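Local coordinates for insecticidal crystal protein Cry7Cal (Bacillus thuringiensis, PDB 5ZI1) that is a crystal toxin active against locusts, probably binding receptors in the insect gut and forming pores in the membrane, as related three-domain Cry toxins do, at residues Ser95-Trp100 and Leu111-Arg116; Glu221-Val226 and Leu249-Phe254; Arg239-Glu244 and Asp466-Ile471; Tyr358-Ala363 and Val373-Leu378; Gly534-Ser539 and Ser576-Ile581. All blocks are in the same frame, centred on the assembly; numbering follows the deposited sequence.

Interaction 1. Residues Ser95-Trp100 and Leu111-Arg116; sequences SALEAW and LLVYER
Val113 carries its two methyls in a fork: with chi1 near 61°, CG1 falls between the backbone N and carbonyl carbon, while CG2 lies opposite the N. Each prong reaches a different residue of the facing helix. CG1 comes to the root of Trp100, 3.9 Å from Trp100 CB, and CG2 lies against the backbone of Leu97, 3.7 Å from Leu97 N, with Leu97 CD1 beside it. Between them Val113 CB sits over Ala96 O at 3.7 Å. Ala96, having only a methyl, lets the backbones come close, and its CB meets Arg116 CG at 3.8 Å. It is thus the aliphatic part of Arg116 that does the touching. Trp165 of helix 141-165 meets the Trp100 ring edge-to-face and also touches Leu97 and Val113. With axes 8.5 Å apart and directions 157° apart, this is antiparallel packing of consecutive helices in the all-helical N-terminal bundle of three-domain Cry toxins.

Interaction 2. Residues Glu221-Val226 and Leu249-Phe254; sequences EMTIMV and LTRQIF
Thr223 and Arg251 approach from opposite directions, and the methyl of the threonine settles over one face of the guanidinium group. Thr223 CG2 lies 3.6 Å from Arg251 NE and 3.8 Å from Arg251 CG, so it covers the inner end of the flat group and the chain leading to it. In the arginine a bend at chi2 (-66°) carries the chain past the methyl, so that the guanidinium lies alongside it. Its polar rim is engaged elsewhere: NH2 forms a salt bridge with Asp228 and a hydrogen bond with His430, two partners that probably hold the plane in place beneath the methyl. The contact joins helix 208-227, in the helical N-terminal domain, to the start of the beta-rich middle domain, where 252-254 is an outer strand of a three-stranded antiparallel sheet. Thr223 OG1 turns back to the carbonyl of Arg219, one helical turn earlier. Its methyl also meets Ile253, whose side chain runs past it in the opposite sense, with Ile253 CG2 3.8 Å from Thr223 CG2. Ile224 instead crosses Ile253 at about a right angle, Ile224 CG1 standing 4.2 Å from Ile253 CD1. His430 of strand 430-437 touches both isoleucines.

Interaction 3. Residues Arg239-Glu244 and Asp466-Ile471; sequences RTYPME and DKITQI
Tyr241 and Gln470 turn their flat groups almost perpendicular, ring and amide planes 88° apart, and the amide nitrogen approaches the phenol end of the ring obliquely. Gln470 NE2 is 3.5 Å from Tyr241 OH, but the stronger polar partner of both is Glu596, whose OE2 accepts a hydrogen bond from NE2 and is also bonded to the hydroxyl. This shared carboxylate draws the two polar ends together, and Arg525 makes a cation-pi contact with the tyrosine ring. Ile468 CD1 reaches the ring obliquely, 4.2 Å from Tyr241 CD2, and meets Met243 CG at 4.0 Å. The isoleucine is thereby wedged among Tyr241, Pro242 and Met243. The 239-244 loop follows the last short helix of the helical domain and leads into strand 245-246, which pairs in parallel with strand 468-472 of the C-terminal domain. That pairing is prefaced here by Ile468 N donating to Glu244 O at 2.9 Å. Beyond it the extended Glu244 side chain crosses that of Lys467 at a slant. Their salt bridge is long, Glu244 OE1 to Lys467 NZ 3.5 Å; the bent lysine puts its CE closer, 3.1 Å from Glu244 OE1.

Interaction 4. Residues Tyr358-Ala363 and Val373-Leu378; sequences YSIAAA and VPLLRL
A long beta hairpin of the middle domain supplies this contact, in which strands 352-365 and 369-382 run antiparallel. Tyr358 and Arg377 form a hydrogen-bonded pair: Tyr358 N donates to Arg377 O at 2.9 Å, and Arg377 N returns the bond to Tyr358 O at 2.8 Å. The side chains of the same two residues lie close, ring and guanidinium planes only 13° apart. Tyr358 CD2 lies over one face of the guanidinium, offset toward its rim and 3.1 Å from Arg377 NH2. Arg377 reaches this position by starting extended and turning at chi3 (-53°), which brings the guanidinium to the Tyr358 ring. Leu375 closes on the ring from farther along the strand, its CD2 3.5 Å from Tyr358 CD2, and Ile360 CG1 packs on Leu375 CB at 3.8 Å. These side chains share one sheet face; Ser359 and Leu376, a non-hydrogen-bonded pair, occupy the other. Farther on, Pro374 has no N-H to offer, and its CD sits 3.3 Å from Ile360 O. The hairpin occupies the middle of a four-stranded sheet, with strand 404-407 flanking 352-365 and strand 387-393 flanking 369-382; Tyr407 meets the ring of Tyr358, and Tyr379 binds Arg377 NH2.

Interaction 5. Residues Gly534-Ser539 and Ser576-Ile581; sequences GVMSFS and SMLYII
Two antiparallel strands pair in the C-terminal domain, one face buried in the beta sandwich of three-domain Cry toxins. Ser537 and Tyr579 are a hydrogen-bonded pair, Tyr579 N reaching Ser537 O at 2.7 Å and Ser537 N reaching Tyr579 O at 3.0 Å. At one end Ser539 continues the pairing with backbone and side chain: its N donates to Met577 O, and its OG accepts from Met577 N at 2.8 Å. With chi1 at -71°, OG stays beside the serine's own backbone N, and both can therefore address Met577. A water bridges Ser539 OG and Tyr579 OH. On the face bearing Met536, Phe538, Leu578 and Ile580, the Phe538 ring lies with one face over Met577 O, which stands 3.5 Å above its plane. Ser576 CB approaches obliquely near the outer end of the ring, 3.5 Å from Phe538 CE2, while the Leu578 and Phe538 side chains cross at about a right angle. Leu578 CD1 then meets Met536 SD at 3.8 Å. On the other face, Val535 CG1 packs on Ile581 CG1 at 3.6 Å. Strands 508-513 and 545-547 flank the pair within its sheet, and Met536, Phe538 and Leu578 pack against strand 521-530 of another sheet, with strand 560-571 also touching Met536 and Phe538.

Interactions 1, 4 and 5 each work inside one domain, whereas interactions 2 and 3 link domains. Interaction 1 is apolar helix packing, partly buried and far from the chain's centre; interactions 4 and 5 rely on backbone hydrogen bonds, the former with a guanidinium lying near a tyrosine ring on a partly exposed sheet face, the latter with an apolar face turned into the sandwich. Interaction 2, a buried contact whose centre lies about 4 Å from that of the chain, has no hydrogen bond between its segments. Interaction 3 mixes a backbone bond and a salt bridge with apolar contacts, partly at the surface. No two contacts touch; 2 and 3 alternate along the chain, nearest atoms about 7 Å apart.

Interaction 1. Residues Ser95-Trp100 and Leu111-Arg116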
# COMPACT_ATOMS: atom_id res chain seq x y z
N SER A 95 27.11 15.42 -1.48
CA SER A 95 28.39 15.95 -1.03
C SER A 95 28.45 17.47 -1.17
O SER A 95 28.95 18.16 -0.28
CB SER A 95 29.52 15.28 -1.80
OG SER A 95 30.78 15.80 -1.43
N ALA A 96 27.94 18.02 -2.29
CA ALA A 96 27.93 19.48 -2.43
C ALA A 96 26.86 20.11 -1.56
O ALA A 96 27.06 21.23 -1.06
CB ALA A 96 27.72 19.90 -3.89
N LEU A 97 25.73 19.43 -1.39
CA LEU A 97 24.72 19.93 -0.45
C LEU A 97 25.28 20.01 0.96
O LEU A 97 24.96 20.93 1.72
CB LEU A 97 23.48 19.05 -0.50
CG LEU A 97 22.26 19.60 0.24
CD1 LEU A 97 21.95 21.03 -0.21
CD2 LEU A 97 21.07 18.69 0.01
N GLU A 98 26.14 19.06 1.33
CA GLU A 98 26.71 19.07 2.67
C GLU A 98 27.74 20.18 2.83
O GLU A 98 27.73 20.89 3.84
CB GLU A 98 27.33 17.71 2.98
CG GLU A 98 27.54 17.46 4.45
CD GLU A 98 27.80 15.99 4.74
OE1 GLU A 98 27.82 15.63 5.94
OE2 GLU A 98 27.98 15.20 3.77
N ALA A 99 28.62 20.35 1.84
CA ALA A 99 29.61 21.42 1.90
C ALA A 99 28.94 22.79 2.00
O ALA A 99 29.44 23.68 2.69
CB ALA A 99 30.52 21.37 0.68
N TRP A 100 27.81 22.97 1.31
CA TRP A 100 27.15 24.27 1.37
C TRP A 100 26.45 24.46 2.71
O TRP A 100 26.51 25.55 3.30
CB TRP A 100 26.15 24.41 0.21
CG TRP A 100 25.11 25.47 0.49
CD1 TRP A 100 25.28 26.82 0.45
CD2 TRP A 100 23.74 25.25 0.87
NE1 TRP A 100 24.11 27.46 0.78
CE2 TRP A 100 23.15 26.51 1.05
CE3 TRP A 100 22.96 24.11 1.08
CZ2 TRP A 100 21.82 26.66 1.42
CZ3 TRP A 100 21.64 24.26 1.45
CH2 TRP A 100 21.08 25.53 1.61
N LEU A 111 27.38 28.28 -5.54
CA LEU A 111 27.51 27.95 -6.95
C LEU A 111 27.61 26.45 -7.14
O LEU A 111 26.86 25.88 -7.93
CB LEU A 111 28.72 28.64 -7.56
CG LEU A 111 28.46 30.04 -8.12
CD1 LEU A 111 27.45 30.85 -7.28
CD2 LEU A 111 29.76 30.79 -8.26
N LEU A 112 28.46 25.78 -6.32
CA LEU A 112 28.78 24.37 -6.53
C LEU A 112 27.57 23.47 -6.34
O LEU A 112 27.40 22.51 -7.09
CB LEU A 112 29.92 23.94 -5.60
CG LEU A 112 31.31 24.32 -6.10
CD1 LEU A 112 32.31 24.20 -4.96
CD2 LEU A 112 31.72 23.44 -7.28
N VAL A 113 26.73 23.76 -5.35
CA VAL A 113 25.60 22.86 -5.16
C VAL A 113 24.51 23.14 -6.19
O VAL A 113 23.86 22.20 -6.65
CB VAL A 113 25.07 22.92 -3.70
CG1 VAL A 113 24.57 24.32 -3.33
CG2 VAL A 113 24.00 21.87 -3.50
N TYR A 114 24.34 24.41 -6.60
CA TYR A 114 23.47 24.72 -7.72
C TYR A 114 23.85 23.94 -8.97
O TYR A 114 22.97 23.35 -9.63
CB TYR A 114 23.47 26.21 -8.03
CG TYR A 114 22.71 26.57 -9.30
CD1 TYR A 114 21.36 26.86 -9.26
CD2 TYR A 114 23.34 26.61 -10.54
CE1 TYR A 114 20.66 27.17 -10.40
CE2 TYR A 114 22.64 26.92 -11.68
CZ TYR A 114 21.30 27.22 -11.61
OH TYR A 114 20.59 27.55 -12.75
N GLU A 115 25.14 23.92 -9.33
CA GLU A 115 25.59 23.20 -10.52
C GLU A 115 25.33 21.71 -10.44
O GLU A 115 24.90 21.12 -11.42
CB GLU A 115 27.07 23.45 -10.69
CG GLU A 115 27.64 22.95 -12.02
CD GLU A 115 28.73 21.92 -11.82
OE1 GLU A 115 28.37 20.74 -11.66
OE2 GLU A 115 29.92 22.29 -11.83
N ARG A 116 25.69 21.06 -9.31
CA ARG A 116 25.40 19.64 -9.16
C ARG A 116 23.91 19.37 -9.22
O ARG A 116 23.50 18.32 -9.73
CB ARG A 116 25.97 19.08 -7.86
CG ARG A 116 27.43 19.38 -7.69
CD ARG A 116 28.27 18.23 -8.25
NE ARG A 116 29.69 18.50 -8.01
CZ ARG A 116 30.48 19.15 -8.85
NH1 ARG A 116 30.00 19.58 -10.02
NH2 ARG A 116 31.74 19.36 -8.52

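Interaction 2. Residues Glu221-Val226 and Leu249-Phe254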
# COMPACT_ATOMS: atom_id res chain seq x y z
N GLU A 221 3.50 -8.17 -4.81
CA GLU A 221 4.86 -7.64 -4.85
C GLU A 221 4.92 -6.25 -5.49
O GLU A 221 5.66 -5.38 -5.02
CB GLU A 221 5.78 -8.62 -5.57
CG GLU A 221 5.98 -9.96 -4.79
CD GLU A 221 7.16 -10.76 -5.31
OE1 GLU A 221 7.90 -10.21 -6.15
OE2 GLU A 221 7.35 -11.93 -4.89
N MET A 222 4.15 -6.01 -6.57
CA MET A 222 4.22 -4.71 -7.26
C MET A 222 3.49 -3.62 -6.50
O MET A 222 3.80 -2.43 -6.70
CB MET A 222 3.66 -4.80 -8.68
CG MET A 222 4.41 -5.79 -9.53
SD MET A 222 6.15 -5.36 -9.67
CE MET A 222 6.01 -3.99 -10.85
N THR A 223 2.53 -3.98 -5.66
CA THR A 223 2.00 -3.04 -4.68
C THR A 223 3.13 -2.50 -3.82
O THR A 223 3.28 -1.28 -3.64
CB THR A 223 0.93 -3.73 -3.85
OG1 THR A 223 -0.18 -4.05 -4.70
CG2 THR A 223 0.44 -2.84 -2.70
N ILE A 224 3.97 -3.42 -3.31
CA ILE A 224 5.10 -3.05 -2.46
C ILE A 224 6.19 -2.34 -3.26
O ILE A 224 6.79 -1.38 -2.79
CB ILE A 224 5.66 -4.31 -1.77
CG1 ILE A 224 4.65 -4.90 -0.79
CG2 ILE A 224 7.00 -4.00 -1.09
CD1 ILE A 224 5.14 -6.18 -0.14
N MET A 225 6.51 -2.85 -4.44
CA MET A 225 7.61 -2.27 -5.20
C MET A 225 7.23 -0.96 -5.88
O MET A 225 8.04 -0.04 -5.94
CB MET A 225 8.13 -3.26 -6.24
CG MET A 225 9.07 -4.33 -5.65
SD MET A 225 9.83 -5.37 -6.92
CE MET A 225 8.58 -6.63 -7.08
N VAL A 226 5.99 -0.86 -6.39
CA VAL A 226 5.63 0.30 -7.19
C VAL A 226 4.50 1.13 -6.59
O VAL A 226 4.68 2.32 -6.35
CB VAL A 226 5.28 -0.13 -8.62
CG1 VAL A 226 4.84 1.10 -9.46
CG2 VAL A 226 6.48 -0.81 -9.24
N LEU A 249 -1.00 3.82 4.22
CA LEU A 249 -1.35 2.94 3.10
C LEU A 249 -2.44 1.98 3.57
O LEU A 249 -2.15 1.04 4.32
CB LEU A 249 -0.13 2.14 2.65
CG LEU A 249 1.13 2.90 2.28
CD1 LEU A 249 2.32 1.93 2.22
CD2 LEU A 249 0.94 3.63 0.95
N THR A 250 -3.66 2.17 3.11
CA THR A 250 -4.78 1.38 3.58
C THR A 250 -5.06 0.15 2.73
O THR A 250 -6.05 -0.55 2.98
CB THR A 250 -6.04 2.24 3.60
OG1 THR A 250 -6.30 2.71 2.28
CG2 THR A 250 -5.86 3.43 4.54
N ARG A 251 -4.27 -0.11 1.70
CA ARG A 251 -4.56 -1.21 0.79
C ARG A 251 -4.28 -2.55 1.46
O ARG A 251 -3.36 -2.68 2.26
CB ARG A 251 -3.75 -1.07 -0.50
CG ARG A 251 -2.32 -1.58 -0.46
CD ARG A 251 -1.45 -0.78 0.47
NE ARG A 251 -0.05 -1.23 0.53
CZ ARG A 251 0.40 -2.28 1.23
NH1 ARG A 251 -0.44 -3.05 1.92
NH2 ARG A 251 1.69 -2.57 1.20
N GLN A 252 -5.09 -3.55 1.13
CA GLN A 252 -4.95 -4.90 1.65
C GLN A 252 -4.38 -5.81 0.58
O GLN A 252 -4.90 -5.86 -0.54
CB GLN A 252 -6.31 -5.43 2.13
CG GLN A 252 -6.33 -6.88 2.67
CD GLN A 252 -7.72 -7.25 3.17
OE1 GLN A 252 -7.95 -7.34 4.38
NE2 GLN A 252 -8.66 -7.44 2.25
N ILE A 253 -3.32 -6.56 0.91
CA ILE A 253 -2.76 -7.52 -0.03
C ILE A 253 -2.77 -8.92 0.58
O ILE A 253 -2.84 -9.10 1.80
CB ILE A 253 -1.34 -7.14 -0.45
CG1 ILE A 253 -0.45 -6.96 0.76
CG2 ILE A 253 -1.38 -5.87 -1.34
CD1 ILE A 253 0.88 -6.30 0.39
N PHE A 254 -2.71 -9.92 -0.30
CA PHE A 254 -2.86 -11.32 0.08
C PHE A 254 -1.62 -12.12 -0.26
O PHE A 254 -1.10 -12.02 -1.37
CB PHE A 254 -4.08 -11.95 -0.59
CG PHE A 254 -5.38 -11.50 0.02
CD1 PHE A 254 -5.91 -10.23 -0.29
CD2 PHE A 254 -6.05 -12.30 0.95
CE1 PHE A 254 -7.10 -9.79 0.26
CE2 PHE A 254 -7.24 -11.87 1.52
CZ PHE A 254 -7.77 -10.60 1.19

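Interaction 3. Residues Arg239-Glu244 and Asp466-Ile471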
# COMPACT_ATOMS: atom_id res chain seq x y z
N ARG A 239 5.10 23.16 -1.69
CA ARG A 239 4.16 24.24 -1.43
C ARG A 239 2.86 23.72 -0.82
O ARG A 239 2.30 24.35 0.08
CB ARG A 239 3.85 25.02 -2.71
CG ARG A 239 4.95 25.96 -3.09
CD ARG A 239 4.68 26.62 -4.43
NE ARG A 239 5.96 27.06 -4.96
CZ ARG A 239 6.15 27.57 -6.17
NH1 ARG A 239 5.14 27.74 -7.00
NH2 ARG A 239 7.38 27.91 -6.53
N THR A 240 2.36 22.59 -1.34
CA THR A 240 1.16 21.99 -0.79
C THR A 240 1.44 21.29 0.53
O THR A 240 0.55 21.20 1.38
CB THR A 240 0.57 21.00 -1.80
OG1 THR A 240 0.53 21.60 -3.10
CG2 THR A 240 -0.82 20.58 -1.41
N TYR A 241 2.68 20.85 0.74
CA TYR A 241 3.08 20.18 1.97
C TYR A 241 4.35 20.84 2.49
O TYR A 241 5.46 20.29 2.35
CB TYR A 241 3.26 18.67 1.74
CG TYR A 241 1.98 18.00 1.27
CD1 TYR A 241 1.70 17.84 -0.08
CD2 TYR A 241 1.04 17.54 2.19
CE1 TYR A 241 0.52 17.23 -0.51
CE2 TYR A 241 -0.14 16.93 1.78
CZ TYR A 241 -0.40 16.77 0.43
OH TYR A 241 -1.58 16.17 0.03
N PRO A 242 4.23 22.03 3.09
CA PRO A 242 5.40 22.73 3.63
C PRO A 242 5.88 22.22 4.97
O PRO A 242 6.86 22.77 5.50
CB PRO A 242 4.91 24.18 3.74
CG PRO A 242 3.45 24.04 4.05
CD PRO A 242 2.99 22.81 3.26
N MET A 243 5.24 21.22 5.56
CA MET A 243 5.78 20.63 6.78
C MET A 243 5.50 19.13 6.82
O MET A 243 4.81 18.57 5.95
CB MET A 243 5.22 21.33 8.03
CG MET A 243 3.74 21.13 8.29
SD MET A 243 3.06 22.51 9.25
CE MET A 243 4.51 23.11 10.13
N GLU A 244 6.07 18.49 7.84
CA GLU A 244 5.98 17.04 8.00
C GLU A 244 4.54 16.58 7.90
O GLU A 244 3.63 17.19 8.47
CB GLU A 244 6.60 16.64 9.34
CG GLU A 244 8.03 17.11 9.47
CD GLU A 244 8.61 16.84 10.84
OE1 GLU A 244 7.94 16.13 11.63
OE2 GLU A 244 9.73 17.33 11.14
N ASP A 466 1.44 20.31 15.05
CA ASP A 466 2.74 20.54 14.44
C ASP A 466 2.98 19.71 13.18
O ASP A 466 4.11 19.70 12.66
CB ASP A 466 3.90 20.27 15.41
CG ASP A 466 3.72 20.99 16.72
OD1 ASP A 466 2.69 21.67 16.93
OD2 ASP A 466 4.64 20.88 17.56
N LYS A 467 1.96 19.01 12.69
CA LYS A 467 2.10 18.17 11.51
C LYS A 467 0.82 18.24 10.69
O LYS A 467 -0.27 18.48 11.22
CB LYS A 467 2.39 16.70 11.87
CG LYS A 467 3.72 16.48 12.57
CD LYS A 467 3.97 15.02 12.84
CE LYS A 467 5.44 14.68 12.68
NZ LYS A 467 6.10 14.28 13.96
N ILE A 468 0.96 18.01 9.39
CA ILE A 468 -0.22 17.76 8.57
C ILE A 468 -0.59 16.29 8.76
O ILE A 468 0.23 15.40 8.52
CB ILE A 468 0.04 18.08 7.10
CG1 ILE A 468 0.18 19.60 6.91
CG2 ILE A 468 -1.10 17.55 6.29
CD1 ILE A 468 0.95 20.00 5.63
N THR A 469 -1.80 16.05 9.22
CA THR A 469 -2.27 14.69 9.43
C THR A 469 -3.14 14.33 8.25
O THR A 469 -4.17 14.97 8.01
CB THR A 469 -3.04 14.56 10.75
OG1 THR A 469 -2.28 15.17 11.80
CG2 THR A 469 -3.23 13.08 11.08
N GLN A 470 -2.71 13.33 7.48
CA GLN A 470 -3.42 12.94 6.28
C GLN A 470 -4.10 11.62 6.59
O GLN A 470 -3.43 10.60 6.78
CB GLN A 470 -2.49 12.86 5.07
CG GLN A 470 -3.19 12.52 3.75
CD GLN A 470 -2.20 12.19 2.64
OE1 GLN A 470 -1.59 11.13 2.66
NE2 GLN A 470 -2.04 13.10 1.68
N ILE A 471 -5.42 11.66 6.66
CA ILE A 471 -6.25 10.54 7.09
C ILE A 471 -7.10 10.14 5.90
O ILE A 471 -7.87 10.95 5.39
CB ILE A 471 -7.14 10.90 8.29
CG1 ILE A 471 -6.30 11.42 9.46
CG2 ILE A 471 -7.96 9.69 8.69
CD1 ILE A 471 -7.13 11.68 10.73

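Interaction 4. Residues Tyr358-Ala363 and Val373-Leu378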
# COMPACT_ATOMS: atom_id res chain seq x y z
N TYR A 358 2.55 -19.13 10.61
CA TYR A 358 3.19 -20.39 10.24
C TYR A 358 2.07 -21.38 9.99
O TYR A 358 1.12 -21.45 10.77
CB TYR A 358 4.14 -20.89 11.33
CG TYR A 358 4.66 -22.32 11.15
CD1 TYR A 358 5.68 -22.61 10.24
CD2 TYR A 358 4.12 -23.37 11.89
CE1 TYR A 358 6.13 -23.90 10.06
CE2 TYR A 358 4.58 -24.67 11.73
CZ TYR A 358 5.59 -24.93 10.82
OH TYR A 358 6.04 -26.21 10.67
N SER A 359 2.17 -22.13 8.88
CA SER A 359 1.11 -23.07 8.55
C SER A 359 1.68 -24.38 8.02
O SER A 359 2.79 -24.42 7.49
CB SER A 359 0.14 -22.47 7.52
OG SER A 359 0.78 -22.27 6.27
N ILE A 360 0.91 -25.45 8.18
CA ILE A 360 1.17 -26.73 7.51
C ILE A 360 0.05 -26.93 6.50
O ILE A 360 -1.13 -26.91 6.86
CB ILE A 360 1.22 -27.93 8.48
CG1 ILE A 360 2.24 -27.73 9.60
CG2 ILE A 360 1.60 -29.23 7.70
CD1 ILE A 360 3.67 -27.84 9.14
N ALA A 361 0.42 -27.15 5.24
CA ALA A 361 -0.54 -27.49 4.20
C ALA A 361 -0.37 -28.95 3.82
O ALA A 361 0.74 -29.48 3.81
CB ALA A 361 -0.35 -26.59 2.96
N ALA A 362 -1.50 -29.61 3.54
CA ALA A 362 -1.52 -31.00 3.11
C ALA A 362 -2.69 -31.18 2.16
O ALA A 362 -3.57 -30.32 2.04
CB ALA A 362 -1.64 -31.95 4.31
N ALA A 363 -2.69 -32.32 1.47
CA ALA A 363 -3.77 -32.71 0.57
C ALA A 363 -3.74 -34.23 0.39
O ALA A 363 -2.70 -34.87 0.54
CB ALA A 363 -3.65 -32.03 -0.79
N VAL A 373 -5.37 -27.84 6.07
CA VAL A 373 -4.48 -26.99 6.84
C VAL A 373 -4.61 -27.40 8.31
O VAL A 373 -5.37 -26.79 9.07
CB VAL A 373 -4.81 -25.50 6.64
CG1 VAL A 373 -3.87 -24.65 7.47
CG2 VAL A 373 -4.74 -25.12 5.13
N PRO A 374 -3.90 -28.45 8.74
CA PRO A 374 -4.12 -28.95 10.11
C PRO A 374 -3.45 -28.10 11.17
O PRO A 374 -3.79 -28.26 12.36
CB PRO A 374 -3.53 -30.37 10.08
CG PRO A 374 -2.59 -30.39 8.92
CD PRO A 374 -3.08 -29.37 7.92
N LEU A 375 -2.56 -27.19 10.79
CA LEU A 375 -1.88 -26.35 11.77
C LEU A 375 -1.72 -24.93 11.24
O LEU A 375 -1.32 -24.73 10.09
CB LEU A 375 -0.54 -26.97 12.15
CG LEU A 375 0.31 -26.20 13.16
CD1 LEU A 375 1.20 -27.20 13.91
CD2 LEU A 375 1.20 -25.12 12.53
N LEU A 376 -2.05 -23.96 12.09
CA LEU A 376 -1.87 -22.53 11.82
C LEU A 376 -1.48 -21.86 13.13
O LEU A 376 -2.22 -21.92 14.10
CB LEU A 376 -3.16 -21.91 11.27
CG LEU A 376 -3.18 -20.41 10.90
CD1 LEU A 376 -2.32 -20.14 9.69
CD2 LEU A 376 -4.60 -19.96 10.65
N ARG A 377 -0.31 -21.23 13.15
CA ARG A 377 0.23 -20.55 14.32
C ARG A 377 0.39 -19.06 14.01
O ARG A 377 0.98 -18.70 12.99
CB ARG A 377 1.58 -21.18 14.70
CG ARG A 377 2.28 -20.62 15.91
CD ARG A 377 3.72 -21.12 15.95
NE ARG A 377 3.75 -22.58 15.85
CZ ARG A 377 4.66 -23.27 15.16
NH1 ARG A 377 4.59 -24.59 15.16
NH2 ARG A 377 5.62 -22.65 14.48
N LEU A 378 -0.14 -18.22 14.89
CA LEU A 378 -0.05 -16.77 14.74
C LEU A 378 0.93 -16.19 15.74
O LEU A 378 0.96 -16.60 16.91
CB LEU A 378 -1.41 -16.09 14.93
CG LEU A 378 -2.66 -16.55 14.18
CD1 LEU A 378 -3.68 -15.42 14.19
CD2 LEU A 378 -2.34 -16.98 12.79

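Interaction 5. Residues Gly534-Ser539 and Ser576-Ile581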
# COMPACT_ATOMS: atom_id res chain seq x y z
N GLY A 534 -20.09 21.92 -6.69
CA GLY A 534 -20.96 21.77 -5.54
C GLY A 534 -20.36 22.37 -4.29
O GLY A 534 -19.39 23.14 -4.36
N VAL A 535 -20.93 21.99 -3.15
CA VAL A 535 -20.59 22.57 -1.85
C VAL A 535 -20.36 21.45 -0.85
O VAL A 535 -21.17 20.52 -0.75
CB VAL A 535 -21.70 23.53 -1.36
CG1 VAL A 535 -21.42 23.99 0.05
CG2 VAL A 535 -21.80 24.73 -2.29
N MET A 536 -19.25 21.53 -0.12
CA MET A 536 -18.84 20.54 0.86
C MET A 536 -18.81 21.16 2.25
O MET A 536 -18.73 22.38 2.40
CB MET A 536 -17.46 19.96 0.48
CG MET A 536 -17.10 18.63 1.14
SD MET A 536 -15.46 18.00 0.63
CE MET A 536 -15.77 17.64 -1.11
N SER A 537 -18.86 20.32 3.28
CA SER A 537 -18.85 20.80 4.65
C SER A 537 -18.27 19.72 5.56
O SER A 537 -18.38 18.52 5.29
CB SER A 537 -20.26 21.17 5.12
OG SER A 537 -20.25 21.51 6.50
N PHE A 538 -17.66 20.16 6.67
CA PHE A 538 -17.00 19.24 7.58
C PHE A 538 -17.23 19.69 9.01
O PHE A 538 -17.32 20.89 9.30
CB PHE A 538 -15.50 19.14 7.26
CG PHE A 538 -14.85 17.92 7.84
CD1 PHE A 538 -14.86 16.71 7.15
CD2 PHE A 538 -14.24 17.96 9.08
CE1 PHE A 538 -14.27 15.58 7.68
CE2 PHE A 538 -13.64 16.84 9.61
CZ PHE A 538 -13.66 15.65 8.92
N SER A 539 -17.34 18.72 9.92
CA SER A 539 -17.61 19.02 11.32
C SER A 539 -16.57 19.99 11.85
O SER A 539 -15.42 19.99 11.43
CB SER A 539 -17.59 17.75 12.17
OG SER A 539 -18.72 16.94 11.89
N SER A 576 -16.39 13.45 13.63
CA SER A 576 -16.39 14.34 12.47
C SER A 576 -17.13 13.72 11.31
O SER A 576 -16.98 12.53 11.02
CB SER A 576 -14.97 14.68 12.02
OG SER A 576 -14.30 15.49 12.96
N MET A 577 -17.90 14.56 10.62
CA MET A 577 -18.70 14.17 9.49
C MET A 577 -18.32 15.02 8.30
O MET A 577 -18.06 16.22 8.45
CB MET A 577 -20.20 14.32 9.79
CG MET A 577 -20.88 13.01 10.17
SD MET A 577 -21.44 12.90 11.88
CE MET A 577 -20.05 13.57 12.77
N LEU A 578 -18.24 14.40 7.12
CA LEU A 578 -18.13 15.13 5.87
C LEU A 578 -19.51 15.16 5.23
O LEU A 578 -20.24 14.17 5.28
CB LEU A 578 -17.12 14.49 4.91
CG LEU A 578 -16.83 15.32 3.64
CD1 LEU A 578 -15.35 15.37 3.34
CD2 LEU A 578 -17.59 14.81 2.43
N TYR A 579 -19.86 16.31 4.66
CA TYR A 579 -21.17 16.52 4.07
C TYR A 579 -21.01 17.01 2.65
O TYR A 579 -20.06 17.72 2.32
CB TYR A 579 -22.00 17.55 4.86
CG TYR A 579 -22.18 17.27 6.32
CD1 TYR A 579 -21.21 17.63 7.24
CD2 TYR A 579 -23.33 16.66 6.79
CE1 TYR A 579 -21.38 17.39 8.58
CE2 TYR A 579 -23.51 16.41 8.14
CZ TYR A 579 -22.53 16.78 9.03
OH TYR A 579 -22.69 16.54 10.38
N ILE A 580 -21.97 16.64 1.81
CA ILE A 580 -22.18 17.24 0.51
C ILE A 580 -23.54 17.91 0.57
O ILE A 580 -24.55 17.23 0.82
CB ILE A 580 -22.14 16.22 -0.63
CG1 ILE A 580 -20.76 15.56 -0.74
CG2 ILE A 580 -22.54 16.87 -1.95
CD1 ILE A 580 -19.65 16.53 -1.09
N ILE A 581 -23.59 19.21 0.34
CA ILE A 581 -24.84 19.95 0.40
C ILE A 581 -25.57 19.68 -0.91
O ILE A 581 -25.27 20.31 -1.93
CB ILE A 581 -24.62 21.45 0.64
CG1 ILE A 581 -23.62 21.66 1.79
CG2 ILE A 581 -25.93 22.16 0.93
CD1 ILE A 581 -24.01 20.94 3.07
O HOH W 1 -21.35 17.99 12.30